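Local structure of isoflavone reductase (Medicago sativa, 2GAS) at residues 108-118 against 130-140; 209-217 against 277-288. The protein catalyses the NADPH-dependent reduction of achiral isoflavones to chiral isoflavanones, giving the penultimate intermediate on the way to the alfalfa phytoalexin medicarpin. All blocks are in the same frame, centred on the assembly; numbering follows the deposited sequence.

Interaction 1 of 2, residues 108-118 against 130-140; sequences FFPSEFGLDVD and FEEKASIRRVI
Val117 and Phe130 bring the two backbones nearest, their CA atoms 5.4 Å apart, while Pro110 and Arg137 stand 7.9 Å apart by the same measure where the loop after strand 107-109 passes helix 126-143. Ile140 CD1 packs against both Phe108 and the Pro110 ring, 3.6 Å from Pro110 CG. Lys133, extended beyond CG, carries NZ to Glu112 O at 3.0 Å and, by a weak bond, to Ser111 O. The setting is the edge of the Rossmann-type NADP(H)-binding sheet of the NmrA family, and Lys133 is inferred to be the catalytic proton acceptor. Arg137, a probable NADP(+)-binding residue by similarity, grips Glu112 side-on: NE meets OE2 and NH2 meets OE1, each at 2.8 Å and nearly straight, though the carboxylate is turned 46° from the guanidinium. NH1 bonds Asp116 OD1 on its syn side, while Asp118 N reaches the same oxygen from the opposite face, closing an Asx turn. Val117 CG2 sits over one guanidinium face, 3.3 Å from Arg137 NE. A leucine in place of Arg137 would probably leave the Glu112 and Asp116 carboxylates without their shared cation and free Glu112 to turn. Asp118 is held end-on by Arg138, whose chain bends at chi2 and at chi3 (89°). Leu115 CD2 lies over the Phe130 ring, 3.6 Å from its centroid.

Interaction 2 of 2, residues 209-217 against 277-288; sequences NKAVHIRLP and YEIDPAKDIEAS
Ala211, Val212 and His213 pair in parallel with Asp284, Ile285 and Glu286, joining strand 284-286 to the edge of strand 210-213 in a three-stranded parallel sheet completed by strand 148-151. Backbone bonds alternate across the pair, from Ala211 N to Lys283 O through to Ala287 N to His213 O at the start of helix 287-290. The tight part lies on the His213 side. With CG anti to the carbonyl carbon (chi1 -50°), the imidazole reaches toward the neighbouring strand: NE2 donates to Asp284 OD1 at 2.7 Å, meeting it from above the carboxylate plane, and ND1 is hydrogen-bonded to Tyr277 OH at 2.6 Å. Ile279 CG2 covers a face of this ring. Arg215, bent at chi2 and chi3, lays its guanidinium on the Tyr277 ring, planes 18° apart, NH1 over the ring centre. The same group bonds Glu286 side-on through syn lone pairs, nearly coplanar with the carboxylate, while NH1 and NH2 converge on Tyr277 O, so three sets of contacts fix its rotation. The other sheet face is simpler, with Val212 CG2 4.1 Å from Ile285 CB. Packing is looser toward solvent, where Lys210 runs its aliphatic chain along the exposed 281-283 turn, CD 3.4 Å from Lys283 C. Its NZ donates to a water 2.9 Å away, which also lies 2.7 Å from the backbone Asn209 O.

How the interactions relate
Interaction 1 is the more buried, lying closer to the centre of the chain and fastening a helix to the loop that leaves the five-stranded Rossmann sheet; interaction 2 is a strand pairing in the smaller parallel sheet, partly open along one end. Both use arginine-carboxylate pairs, but interaction 1 links them into a network of five charged residues beside the presumed active-site lysine, whereas interaction 2 combines one such pair with a cation-pi stack and a histidine-carboxylate hydrogen bond. The contacts meet at Asp116, whose OD2 lies 3.2 Å from His213 CE1. Arg119 bridges them further, forming salt bridges with both Asp116 and Asp284, and strand 148-151 touches residues of each.

Interaction 1 of 2, residues 108-118 against 130-140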
loop_
_atom_site.group_PDB
_atom_site.type_symbol
_atom_site.label_atom_id
_atom_site.label_comp_id
_atom_site.label_asym_id
_atom_site.label_seq_id
_atom_site.Cartn_x
_atom_site.Cartn_y
_atom_site.Cartn_z
ATOM N N PHE A 108 -15.289 -3.423 -3.068
ATOM C CA PHE A 108 -14.711 -2.354 -2.264
ATOM C C PHE A 108 -13.304 -2.724 -1.831
ATOM O O PHE A 108 -13.079 -3.819 -1.310
ATOM C CB PHE A 108 -15.570 -2.088 -1.019
ATOM C CG PHE A 108 -14.951 -1.120 -0.033
ATOM C CD1 PHE A 108 -14.419 0.095 -0.458
ATOM C CD2 PHE A 108 -14.939 -1.410 1.331
ATOM C CE1 PHE A 108 -13.889 1.003 0.464
ATOM C CE2 PHE A 108 -14.413 -0.505 2.253
ATOM C CZ PHE A 108 -13.891 0.695 1.824
ATOM N N PHE A 109 -12.361 -1.817 -2.083
ATOM C CA PHE A 109 -10.972 -1.994 -1.676
ATOM C C PHE A 109 -10.721 -1.063 -0.502
ATOM O O PHE A 109 -10.613 0.148 -0.688
ATOM C CB PHE A 109 -9.982 -1.582 -2.778
ATOM C CG PHE A 109 -9.801 -2.592 -3.875
ATOM C CD1 PHE A 109 -10.786 -2.790 -4.835
ATOM C CD2 PHE A 109 -8.606 -3.306 -3.985
ATOM C CE1 PHE A 109 -10.588 -3.677 -5.896
ATOM C CE2 PHE A 109 -8.394 -4.201 -5.046
ATOM C CZ PHE A 109 -9.384 -4.385 -6.002
ATOM N N PRO A 110 -10.649 -1.599 0.724
ATOM C CA PRO A 110 -10.392 -0.683 1.837
ATOM C C PRO A 110 -8.929 -0.230 1.838
ATOM O O PRO A 110 -8.118 -0.712 1.041
ATOM C CB PRO A 110 -10.760 -1.515 3.066
ATOM C CG PRO A 110 -10.480 -2.921 2.615
ATOM C CD PRO A 110 -11.022 -2.938 1.211
ATOM N N SER A 111 -8.602 0.693 2.739
ATOM C CA SER A 111 -7.256 1.246 2.844
ATOM C C SER A 111 -6.262 0.253 3.441
ATOM O O SER A 111 -5.902 0.332 4.616
ATOM C CB SER A 111 -7.296 2.535 3.679
ATOM O OG SER A 111 -6.032 3.169 3.710
ATOM N N GLU A 112 -5.822 -0.683 2.609
ATOM C CA GLU A 112 -4.873 -1.707 3.014
ATOM C C GLU A 112 -3.510 -1.248 2.516
ATOM O O GLU A 112 -2.873 -0.408 3.143
ATOM C CB GLU A 112 -5.275 -3.043 2.390
ATOM C CG GLU A 112 -6.569 -3.635 2.969
ATOM C CD GLU A 112 -6.332 -4.375 4.272
ATOM O OE1 GLU A 112 -5.191 -4.842 4.479
ATOM O OE2 GLU A 112 -7.283 -4.510 5.078
ATOM N N PHE A 113 -3.076 -1.800 1.390
ATOM C CA PHE A 113 -1.811 -1.407 0.778
ATOM C C PHE A 113 -0.582 -1.522 1.674
ATOM O O PHE A 113 0.297 -0.652 1.683
ATOM C CB PHE A 113 -1.949 0.018 0.218
ATOM C CG PHE A 113 -3.093 0.166 -0.744
ATOM C CD1 PHE A 113 -4.316 0.688 -0.323
ATOM C CD2 PHE A 113 -2.978 -0.301 -2.055
ATOM C CE1 PHE A 113 -5.410 0.738 -1.183
ATOM C CE2 PHE A 113 -4.070 -0.254 -2.922
ATOM C CZ PHE A 113 -5.290 0.266 -2.484
ATOM N N GLY A 114 -0.529 -2.621 2.415
ATOM C CA GLY A 114 0.588 -2.894 3.295
ATOM C C GLY A 114 0.653 -4.390 3.516
ATOM O O GLY A 114 0.347 -5.172 2.617
ATOM N N LEU A 115 1.052 -4.802 4.710
ATOM C CA LEU A 115 1.126 -6.229 5.003
ATOM C C LEU A 115 -0.288 -6.774 5.175
ATOM O O LEU A 115 -1.259 -6.019 5.165
ATOM C CB LEU A 115 1.928 -6.472 6.289
ATOM C CG LEU A 115 1.216 -6.237 7.629
ATOM C CD1 LEU A 115 2.150 -6.613 8.764
ATOM C CD2 LEU A 115 0.787 -4.785 7.750
ATOM N N ASP A 116 -0.411 -8.089 5.313
ATOM C CA ASP A 116 -1.721 -8.690 5.542
ATOM C C ASP A 116 -1.957 -8.516 7.047
ATOM O O ASP A 116 -1.334 -9.204 7.857
ATOM C CB ASP A 116 -1.707 -10.177 5.174
ATOM C CG ASP A 116 -3.059 -10.826 5.357
ATOM O OD1 ASP A 116 -3.919 -10.196 6.002
ATOM O OD2 ASP A 116 -3.267 -11.957 4.867
ATOM N N VAL A 117 -2.852 -7.600 7.420
ATOM C CA VAL A 117 -3.099 -7.330 8.835
ATOM C C VAL A 117 -3.716 -8.468 9.640
ATOM O O VAL A 117 -3.845 -8.363 10.862
ATOM C CB VAL A 117 -3.938 -6.040 9.029
ATOM C CG1 VAL A 117 -3.173 -4.847 8.488
ATOM C CG2 VAL A 117 -5.290 -6.168 8.338
ATOM N N ASP A 118 -4.094 -9.551 8.973
ATOM C CA ASP A 118 -4.638 -10.704 9.689
ATOM C C ASP A 118 -3.512 -11.714 9.886
ATOM O O ASP A 118 -3.720 -12.801 10.427
ATOM C CB ASP A 118 -5.795 -11.333 8.912
ATOM C CG ASP A 118 -7.109 -10.597 9.128
ATOM O OD1 ASP A 118 -7.968 -10.637 8.227
ATOM O OD2 ASP A 118 -7.282 -9.990 10.209
ATOM N N PHE A 130 -2.361 -1.803 12.829
ATOM C CA PHE A 130 -2.684 -2.999 12.062
ATOM C C PHE A 130 -4.029 -3.537 12.539
ATOM O O PHE A 130 -4.866 -3.940 11.733
ATOM C CB PHE A 130 -1.607 -4.073 12.253
ATOM C CG PHE A 130 -0.266 -3.717 11.660
ATOM C CD1 PHE A 130 0.848 -4.506 11.927
ATOM C CD2 PHE A 130 -0.118 -2.612 10.829
ATOM C CE1 PHE A 130 2.093 -4.200 11.371
ATOM C CE2 PHE A 130 1.124 -2.297 10.270
ATOM C CZ PHE A 130 2.227 -3.094 10.542
ATOM N N GLU A 131 -4.235 -3.546 13.854
ATOM C CA GLU A 131 -5.492 -4.037 14.406
ATOM C C GLU A 131 -6.672 -3.162 14.011
ATOM O O GLU A 131 -7.791 -3.660 13.862
ATOM C CB GLU A 131 -5.405 -4.149 15.931
ATOM C CG GLU A 131 -4.599 -5.355 16.403
ATOM C CD GLU A 131 -5.028 -6.655 15.725
ATOM O OE1 GLU A 131 -6.241 -6.955 15.698
ATOM O OE2 GLU A 131 -4.152 -7.387 15.218
ATOM N N GLU A 132 -6.429 -1.866 13.847
ATOM C CA GLU A 132 -7.493 -0.957 13.443
ATOM C C GLU A 132 -7.936 -1.322 12.027
ATOM O O GLU A 132 -9.125 -1.291 11.709
ATOM C CB GLU A 132 -7.005 0.494 13.498
ATOM C CG GLU A 132 -7.984 1.502 12.924
ATOM C CD GLU A 132 -7.620 2.934 13.274
ATOM O OE1 GLU A 132 -6.417 3.272 13.239
ATOM O OE2 GLU A 132 -8.540 3.722 13.573
ATOM N N LYS A 133 -6.978 -1.676 11.176
ATOM C CA LYS A 133 -7.315 -2.066 9.811
ATOM C C LYS A 133 -8.038 -3.414 9.827
ATOM O O LYS A 133 -8.972 -3.632 9.056
ATOM C CB LYS A 133 -6.051 -2.152 8.945
ATOM C CG LYS A 133 -5.397 -0.805 8.681
ATOM C CD LYS A 133 -4.338 -0.918 7.595
ATOM C CE LYS A 133 -3.805 0.451 7.217
ATOM N NZ LYS A 133 -2.960 0.400 5.990
ATOM N N ALA A 134 -7.613 -4.318 10.707
ATOM C CA ALA A 134 -8.260 -5.617 10.805
ATOM C C ALA A 134 -9.709 -5.431 11.248
ATOM O O ALA A 134 -10.599 -6.145 10.793
ATOM C CB ALA A 134 -7.519 -6.512 11.791
ATOM N N SER A 135 -9.942 -4.468 12.135
ATOM C CA SER A 135 -11.301 -4.211 12.605
ATOM C C SER A 135 -12.185 -3.771 11.448
ATOM O O SER A 135 -13.359 -4.143 11.373
ATOM C CB SER A 135 -11.295 -3.144 13.699
ATOM O OG SER A 135 -10.784 -3.683 14.902
ATOM N N ILE A 136 -11.625 -2.972 10.546
ATOM C CA ILE A 136 -12.378 -2.524 9.385
ATOM C C ILE A 136 -12.717 -3.719 8.494
ATOM O O ILE A 136 -13.802 -3.783 7.913
ATOM C CB ILE A 136 -11.593 -1.450 8.608
ATOM C CG1 ILE A 136 -11.624 -0.149 9.416
ATOM C CG2 ILE A 136 -12.193 -1.231 7.226
ATOM C CD1 ILE A 136 -11.032 1.010 8.711
ATOM N N ARG A 137 -11.801 -4.677 8.393
ATOM C CA ARG A 137 -12.075 -5.870 7.599
ATOM C C ARG A 137 -13.296 -6.575 8.184
ATOM O O ARG A 137 -14.177 -7.008 7.449
ATOM C CB ARG A 137 -10.900 -6.848 7.632
ATOM C CG ARG A 137 -9.677 -6.389 6.892
ATOM C CD ARG A 137 -8.673 -7.528 6.811
ATOM N NE ARG A 137 -7.490 -7.155 6.036
ATOM C CZ ARG A 137 -6.525 -8.002 5.715
ATOM N NH1 ARG A 137 -6.604 -9.273 6.095
ATOM N NH2 ARG A 137 -5.472 -7.573 5.029
ATOM N N ARG A 138 -13.340 -6.682 9.508
ATOM C CA ARG A 138 -14.455 -7.348 10.171
ATOM C C ARG A 138 -15.781 -6.650 9.889
ATOM O O ARG A 138 -16.806 -7.313 9.715
ATOM C CB ARG A 138 -14.205 -7.432 11.683
ATOM C CG ARG A 138 -12.937 -8.214 12.078
ATOM C CD ARG A 138 -12.965 -9.670 11.621
ATOM N NE ARG A 138 -12.422 -9.886 10.278
ATOM C CZ ARG A 138 -11.123 -9.903 9.987
ATOM N NH1 ARG A 138 -10.217 -9.710 10.941
ATOM N NH2 ARG A 138 -10.725 -10.144 8.743
ATOM N N VAL A 139 -15.766 -5.318 9.835
ATOM C CA VAL A 139 -16.988 -4.566 9.550
ATOM C C VAL A 139 -17.444 -4.875 8.128
ATOM O O VAL A 139 -18.616 -5.155 7.883
ATOM C CB VAL A 139 -16.766 -3.047 9.674
ATOM C CG1 VAL A 139 -18.032 -2.304 9.260
ATOM C CG2 VAL A 139 -16.391 -2.690 11.106
ATOM N N ILE A 140 -16.502 -4.812 7.191
ATOM C CA ILE A 140 -16.777 -5.094 5.787
ATOM C C ILE A 140 -17.375 -6.492 5.612
ATOM O O ILE A 140 -18.368 -6.673 4.905
ATOM C CB ILE A 140 -15.473 -4.993 4.962
ATOM C CG1 ILE A 140 -15.000 -3.540 4.926
ATOM C CG2 ILE A 140 -15.689 -5.557 3.561
ATOM C CD1 ILE A 140 -13.615 -3.370 4.328
HETATM O O HOH W 1 -8.927 -2.804 6.368
HETATM O O HOH W 2 -4.292 -9.952 13.052
#

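Interaction 2 of 2, residues 209-217 against 277-288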
loop_
_atom_site.group_PDB
_atom_site.type_symbol
_atom_site.label_atom_id
_atom_site.label_comp_id
_atom_site.label_asym_id
_atom_site.label_seq_id
_atom_site.Cartn_x
_atom_site.Cartn_y
_atom_site.Cartn_z
ATOM N N ASN A 209 -14.048 -11.123 -2.399
ATOM C CA ASN A 209 -13.892 -11.491 -0.992
ATOM C C ASN A 209 -12.588 -12.241 -0.742
ATOM O O ASN A 209 -12.547 -13.225 0.000
ATOM C CB ASN A 209 -15.088 -12.337 -0.524
ATOM C CG ASN A 209 -16.381 -11.534 -0.443
ATOM O OD1 ASN A 209 -17.434 -12.065 -0.080
ATOM N ND2 ASN A 209 -16.308 -10.256 -0.775
ATOM N N LYS A 210 -11.523 -11.762 -1.379
ATOM C CA LYS A 210 -10.196 -12.355 -1.249
ATOM C C LYS A 210 -9.157 -11.286 -0.928
ATOM O O LYS A 210 -9.363 -10.098 -1.197
ATOM C CB LYS A 210 -9.780 -13.020 -2.566
ATOM C CG LYS A 210 -10.583 -14.243 -2.989
ATOM C CD LYS A 210 -9.993 -15.514 -2.411
ATOM C CE LYS A 210 -10.463 -16.742 -3.175
ATOM N NZ LYS A 210 -11.946 -16.851 -3.186
ATOM N N ALA A 211 -8.046 -11.724 -0.349
ATOM C CA ALA A 211 -6.929 -10.839 -0.063
ATOM C C ALA A 211 -5.952 -11.155 -1.195
ATOM O O ALA A 211 -5.686 -12.328 -1.476
ATOM C CB ALA A 211 -6.298 -11.180 1.285
ATOM N N VAL A 212 -5.452 -10.124 -1.868
ATOM C CA VAL A 212 -4.495 -10.307 -2.965
ATOM C C VAL A 212 -3.126 -9.926 -2.417
ATOM O O VAL A 212 -2.934 -8.817 -1.917
ATOM C CB VAL A 212 -4.854 -9.416 -4.175
ATOM C CG1 VAL A 212 -3.790 -9.536 -5.262
ATOM C CG2 VAL A 212 -6.202 -9.832 -4.729
ATOM N N HIS A 213 -2.177 -10.853 -2.511
ATOM C CA HIS A 213 -0.837 -10.642 -1.977
ATOM C C HIS A 213 0.207 -10.405 -3.047
ATOM O O HIS A 213 0.303 -11.167 -4.009
ATOM C CB HIS A 213 -0.436 -11.865 -1.156
ATOM C CG HIS A 213 -1.471 -12.271 -0.159
ATOM N ND1 HIS A 213 -1.476 -11.805 1.139
ATOM C CD2 HIS A 213 -2.582 -13.033 -0.291
ATOM C CE1 HIS A 213 -2.548 -12.262 1.762
ATOM N NE2 HIS A 213 -3.236 -13.008 0.917
ATOM N N ILE A 214 0.996 -9.351 -2.868
ATOM C CA ILE A 214 2.049 -9.039 -3.820
ATOM C C ILE A 214 3.404 -9.441 -3.240
ATOM O O ILE A 214 3.935 -8.774 -2.354
ATOM C CB ILE A 214 2.095 -7.523 -4.152
ATOM C CG1 ILE A 214 0.697 -7.008 -4.507
ATOM C CG2 ILE A 214 3.074 -7.273 -5.301
ATOM C CD1 ILE A 214 0.143 -7.542 -5.788
ATOM N N ARG A 215 3.934 -10.565 -3.709
ATOM C CA ARG A 215 5.252 -11.047 -3.301
ATOM C C ARG A 215 5.886 -11.430 -4.635
ATOM O O ARG A 215 5.764 -12.568 -5.077
ATOM C CB ARG A 215 5.161 -12.287 -2.398
ATOM C CG ARG A 215 4.975 -12.007 -0.907
ATOM C CD ARG A 215 3.535 -12.191 -0.460
ATOM N NE ARG A 215 3.025 -13.551 -0.660
ATOM C CZ ARG A 215 3.110 -14.544 0.226
ATOM N NH1 ARG A 215 3.696 -14.358 1.402
ATOM N NH2 ARG A 215 2.566 -15.722 -0.053
ATOM N N LEU A 216 6.539 -10.466 -5.278
ATOM C CA LEU A 216 7.156 -10.688 -6.586
ATOM C C LEU A 216 8.518 -11.383 -6.457
ATOM O O LEU A 216 9.408 -10.914 -5.757
ATOM C CB LEU A 216 7.278 -9.345 -7.309
ATOM C CG LEU A 216 5.960 -8.549 -7.344
ATOM C CD1 LEU A 216 6.223 -7.123 -7.779
ATOM C CD2 LEU A 216 4.962 -9.228 -8.275
ATOM N N PRO A 217 8.692 -12.517 -7.152
ATOM C CA PRO A 217 9.923 -13.313 -7.128
ATOM C C PRO A 217 11.265 -12.584 -7.052
ATOM O O PRO A 217 12.040 -12.818 -6.128
ATOM C CB PRO A 217 9.790 -14.172 -8.381
ATOM C CG PRO A 217 8.324 -14.450 -8.400
ATOM C CD PRO A 217 7.737 -13.074 -8.127
ATOM N N TYR A 277 4.651 -16.114 4.538
ATOM C CA TYR A 277 3.506 -16.944 4.905
ATOM C C TYR A 277 2.946 -17.660 3.684
ATOM O O TYR A 277 3.093 -17.195 2.558
ATOM C CB TYR A 277 2.392 -16.096 5.539
ATOM C CG TYR A 277 1.953 -14.907 4.702
ATOM C CD1 TYR A 277 2.527 -13.654 4.889
ATOM C CD2 TYR A 277 0.974 -15.041 3.711
ATOM C CE1 TYR A 277 2.148 -12.562 4.119
ATOM C CE2 TYR A 277 0.587 -13.950 2.928
ATOM C CZ TYR A 277 1.180 -12.714 3.141
ATOM O OH TYR A 277 0.822 -11.617 2.387
ATOM N N GLU A 278 2.315 -18.807 3.912
ATOM C CA GLU A 278 1.702 -19.557 2.826
ATOM C C GLU A 278 0.251 -19.094 2.787
ATOM O O GLU A 278 -0.335 -18.797 3.827
ATOM C CB GLU A 278 1.778 -21.062 3.099
ATOM C CG GLU A 278 3.188 -21.622 3.002
ATOM C CD GLU A 278 3.258 -23.108 3.299
ATOM O OE1 GLU A 278 4.351 -23.691 3.140
ATOM O OE2 GLU A 278 2.226 -23.690 3.694
ATOM N N ILE A 279 -0.333 -19.021 1.599
ATOM C CA ILE A 279 -1.709 -18.561 1.522
ATOM C C ILE A 279 -2.722 -19.689 1.469
ATOM O O ILE A 279 -2.393 -20.844 1.186
ATOM C CB ILE A 279 -1.944 -17.621 0.312
ATOM C CG1 ILE A 279 -1.883 -18.402 -1.003
ATOM C CG2 ILE A 279 -0.926 -16.489 0.337
ATOM C CD1 ILE A 279 -0.555 -19.000 -1.314
ATOM N N ASP A 280 -3.961 -19.326 1.770
ATOM C CA ASP A 280 -5.091 -20.240 1.775
ATOM C C ASP A 280 -5.890 -19.920 0.516
ATOM O O ASP A 280 -6.416 -18.819 0.376
ATOM C CB ASP A 280 -5.919 -19.989 3.035
ATOM C CG ASP A 280 -7.170 -20.838 3.101
ATOM O OD1 ASP A 280 -7.820 -20.834 4.166
ATOM O OD2 ASP A 280 -7.510 -21.499 2.096
ATOM N N PRO A 281 -5.983 -20.880 -0.424
ATOM C CA PRO A 281 -6.722 -20.670 -1.674
ATOM C C PRO A 281 -8.173 -20.221 -1.515
ATOM O O PRO A 281 -8.732 -19.594 -2.409
ATOM C CB PRO A 281 -6.591 -22.020 -2.388
ATOM C CG PRO A 281 -6.402 -22.994 -1.267
ATOM C CD PRO A 281 -5.468 -22.258 -0.346
ATOM N N ALA A 282 -8.777 -20.531 -0.375
ATOM C CA ALA A 282 -10.156 -20.141 -0.138
ATOM C C ALA A 282 -10.284 -18.660 0.206
ATOM O O ALA A 282 -11.364 -18.083 0.073
ATOM C CB ALA A 282 -10.753 -20.989 0.990
ATOM N N LYS A 283 -9.186 -18.041 0.630
ATOM C CA LYS A 283 -9.238 -16.638 1.024
ATOM C C LYS A 283 -8.181 -15.736 0.410
ATOM O O LYS A 283 -8.293 -14.512 0.494
ATOM C CB LYS A 283 -9.137 -16.540 2.550
ATOM C CG LYS A 283 -10.318 -17.158 3.285
ATOM C CD LYS A 283 -10.039 -17.386 4.768
ATOM C CE LYS A 283 -9.649 -16.109 5.507
ATOM N NZ LYS A 283 -8.230 -15.728 5.261
ATOM N N ASP A 284 -7.168 -16.329 -0.216
ATOM C CA ASP A 284 -6.069 -15.551 -0.778
ATOM C C ASP A 284 -5.768 -15.803 -2.249
ATOM O O ASP A 284 -6.030 -16.880 -2.778
ATOM C CB ASP A 284 -4.776 -15.834 0.001
ATOM C CG ASP A 284 -4.933 -15.677 1.506
ATOM O OD1 ASP A 284 -5.232 -14.557 1.971
ATOM O OD2 ASP A 284 -4.737 -16.682 2.229
ATOM N N ILE A 285 -5.190 -14.787 -2.881
ATOM C CA ILE A 285 -4.766 -14.837 -4.274
ATOM C C ILE A 285 -3.314 -14.353 -4.265
ATOM O O ILE A 285 -3.001 -13.364 -3.605
ATOM C CB ILE A 285 -5.604 -13.883 -5.163
ATOM C CG1 ILE A 285 -7.037 -14.404 -5.301
ATOM C CG2 ILE A 285 -4.949 -13.734 -6.527
ATOM C CD1 ILE A 285 -7.143 -15.764 -5.941
ATOM N N GLU A 286 -2.426 -15.058 -4.963
ATOM C CA GLU A 286 -1.020 -14.664 -5.041
ATOM C C GLU A 286 -0.870 -13.909 -6.366
ATOM O O GLU A 286 -0.968 -14.502 -7.442
ATOM C CB GLU A 286 -0.123 -15.908 -5.034
ATOM C CG GLU A 286 1.365 -15.621 -4.890
ATOM C CD GLU A 286 1.734 -15.187 -3.488
ATOM O OE1 GLU A 286 2.220 -14.047 -3.316
ATOM O OE2 GLU A 286 1.536 -15.991 -2.552
ATOM N N ALA A 287 -0.641 -12.604 -6.292
ATOM C CA ALA A 287 -0.533 -11.795 -7.504
ATOM C C ALA A 287 0.439 -12.322 -8.555
ATOM O O ALA A 287 0.121 -12.316 -9.739
ATOM C CB ALA A 287 -0.176 -10.367 -7.145
ATOM N N SER A 288 1.617 -12.774 -8.136
ATOM C CA SER A 288 2.594 -13.278 -9.096
ATOM C C SER A 288 2.085 -14.510 -9.851
ATOM O O SER A 288 2.522 -14.780 -10.970
ATOM C CB SER A 288 3.917 -13.603 -8.388
ATOM O OG SER A 288 3.738 -14.599 -7.398
HETATM O O HOH W 3 -13.219 -15.681 -0.893
HETATM O O HOH W 4 2.804 -12.465 -5.392
#